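Local coordinates for protein uronate isomerase (Caulobacter crescentus, PDB 2Q01) that catalyses the isomerisation of D-glucuronate to D-fructuronate and of D-galacturonate to D-tagaturonate in pentose and glucuronate interconversion, at residues V305-P310 with I358-D363. Sequence-based numbering, arbitrary orientation.
Sequences VMQIHP and ILFTLD
Met306 O accepts the backbone N-H of Ile358 at 2.8 Å with an N-H...O angle of 169°, the first rung of a parallel ladder. The carbonyl of Ile358 answers by taking the N-H of Ile308, and the ladder closes where Phe360 N reaches Ile308 O. The N-H and C=O of Ile358 thus bond to Met306 and Ile308, the residues flanking Gln307, as in parallel pairing. Gln307 CA lies 3.5 Å from Ile358 O, a CA-H...O contact beside the second rung.

Next to the last of these backbone bonds, two rings meet. His309 and Phe360 form a face-to-face stack, centroids 4.0 Å apart and planes inclined by 26°. Its detail is asymmetric: His309 NE2 sits over the centre of the Phe360 ring, whereas Phe360 CD1 lies toward the rim of the imidazole. Each ring has CG anti to its own carbonyl carbon (chi1 -76° in Phe360), which lays the two alongside, pointing the same way. Hydrogen-bonded through ND1 to Asp251, the imidazole is also stacked on His41. Gln307 NE2 approaches Phe360 CE1 obliquely at 3.8 Å, while its OE1 is bonded to Ser249. An alanine in place of Phe360 would remove the stacked ring and is likely to leave His309 freer to tilt and the Gln307 amide without its aromatic neighbour. Farther along, one water bridges the two segments, donating to Pro310 O (2.7 Å) and accepting from Leu362 N.

On the opposite sheet face from Gln307 and Ile358, Ile308 CD1 meets Leu359 CD2 at 4.1 Å. These are neighbouring parallel strands in the wall of a TIM barrel: strand 249-252 flanks 305-308, strand 381-383 flanks 357-359, while helix 281-302 packs on Met306 and helix 366-375 on Leu359.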
# COMPACT_ATOMS: atom_id res chain seq x y z
N VAL B 305 -14.32 24.55 11.29
CA VAL B 305 -14.05 23.27 10.63
C VAL B 305 -12.73 22.70 11.14
O VAL B 305 -11.72 23.39 11.17
CB VAL B 305 -14.03 23.43 9.09
CG1 VAL B 305 -13.48 22.20 8.43
CG2 VAL B 305 -15.44 23.71 8.56
N MET B 306 -12.75 21.44 11.54
CA MET B 306 -11.63 20.88 12.27
C MET B 306 -10.76 20.00 11.39
O MET B 306 -11.20 18.95 10.92
CB MET B 306 -12.20 20.07 13.43
CG MET B 306 -11.25 19.80 14.55
SD MET B 306 -12.19 19.02 15.86
CE MET B 306 -11.15 17.60 16.11
N GLN B 307 -9.52 20.42 11.16
CA GLN B 307 -8.58 19.60 10.39
C GLN B 307 -7.65 18.80 11.28
O GLN B 307 -6.93 19.36 12.11
CB GLN B 307 -7.75 20.47 9.44
CG GLN B 307 -8.54 21.41 8.57
CD GLN B 307 -7.65 22.35 7.79
OE1 GLN B 307 -7.35 23.46 8.23
NE2 GLN B 307 -7.19 21.90 6.62
N ILE B 308 -7.64 17.48 11.10
CA ILE B 308 -6.69 16.63 11.81
C ILE B 308 -5.57 16.18 10.87
O ILE B 308 -5.80 15.51 9.86
CB ILE B 308 -7.39 15.44 12.51
CG1 ILE B 308 -8.50 15.95 13.44
CG2 ILE B 308 -6.38 14.59 13.28
CD1 ILE B 308 -9.45 14.88 13.94
N HIS B 309 -4.35 16.60 11.22
CA HIS B 309 -3.11 16.26 10.51
C HIS B 309 -2.21 15.35 11.37
O HIS B 309 -1.21 15.83 11.92
CB HIS B 309 -2.33 17.54 10.22
CG HIS B 309 -2.80 18.29 9.02
ND1 HIS B 309 -3.62 19.40 9.11
CD2 HIS B 309 -2.55 18.12 7.70
CE1 HIS B 309 -3.86 19.87 7.90
NE2 HIS B 309 -3.23 19.11 7.03
N PRO B 310 -2.55 14.06 11.51
CA PRO B 310 -1.74 13.27 12.43
C PRO B 310 -0.61 12.46 11.78
O PRO B 310 -0.57 12.31 10.55
CB PRO B 310 -2.77 12.31 13.02
CG PRO B 310 -3.77 12.10 11.90
CD PRO B 310 -3.63 13.25 10.92
N ILE B 358 -12.15 17.30 8.86
CA ILE B 358 -11.41 16.92 7.66
C ILE B 358 -10.17 16.13 8.05
O ILE B 358 -9.30 16.64 8.75
CB ILE B 358 -11.01 18.15 6.80
CG1 ILE B 358 -12.24 19.01 6.49
CG2 ILE B 358 -10.35 17.69 5.50
CD1 ILE B 358 -11.92 20.29 5.77
N LEU B 359 -10.09 14.88 7.60
CA LEU B 359 -8.99 13.98 7.96
C LEU B 359 -7.90 13.93 6.90
O LEU B 359 -8.17 13.83 5.70
CB LEU B 359 -9.51 12.56 8.18
CG LEU B 359 -10.55 12.28 9.26
CD1 LEU B 359 -11.05 10.86 9.09
CD2 LEU B 359 -9.99 12.51 10.67
N PHE B 360 -6.66 14.01 7.37
CA PHE B 360 -5.48 13.94 6.52
C PHE B 360 -4.67 12.74 6.96
O PHE B 360 -4.90 12.21 8.05
CB PHE B 360 -4.65 15.20 6.68
CG PHE B 360 -5.21 16.40 5.97
CD1 PHE B 360 -6.26 17.12 6.51
CD2 PHE B 360 -4.66 16.82 4.77
CE1 PHE B 360 -6.78 18.22 5.86
CE2 PHE B 360 -5.17 17.92 4.11
CZ PHE B 360 -6.23 18.63 4.66
N THR B 361 -3.72 12.32 6.14
CA THR B 361 -2.83 11.23 6.49
C THR B 361 -1.44 11.38 5.87
O THR B 361 -1.27 12.06 4.86
CB THR B 361 -3.45 9.85 6.15
OG1 THR B 361 -2.92 8.85 7.03
CG2 THR B 361 -3.18 9.45 4.71
N LEU B 362 -0.46 10.77 6.52
CA LEU B 362 0.89 10.62 6.00
C LEU B 362 1.10 9.15 5.66
O LEU B 362 2.14 8.76 5.11
CB LEU B 362 1.89 11.08 7.05
CG LEU B 362 2.74 12.34 6.85
CD1 LEU B 362 2.21 13.23 5.76
CD2 LEU B 362 2.92 13.11 8.16
N ASP B 363 0.09 8.35 5.98
CA ASP B 363 0.11 6.92 5.77
C ASP B 363 -0.90 6.55 4.67
O ASP B 363 -2.09 6.35 4.96
CB ASP B 363 -0.23 6.22 7.09
CG ASP B 363 0.08 4.74 7.07
OD1 ASP B 363 0.69 4.24 6.10
OD2 ASP B 363 -0.31 4.06 8.04
O HOH W 1 -0.69 9.93 9.21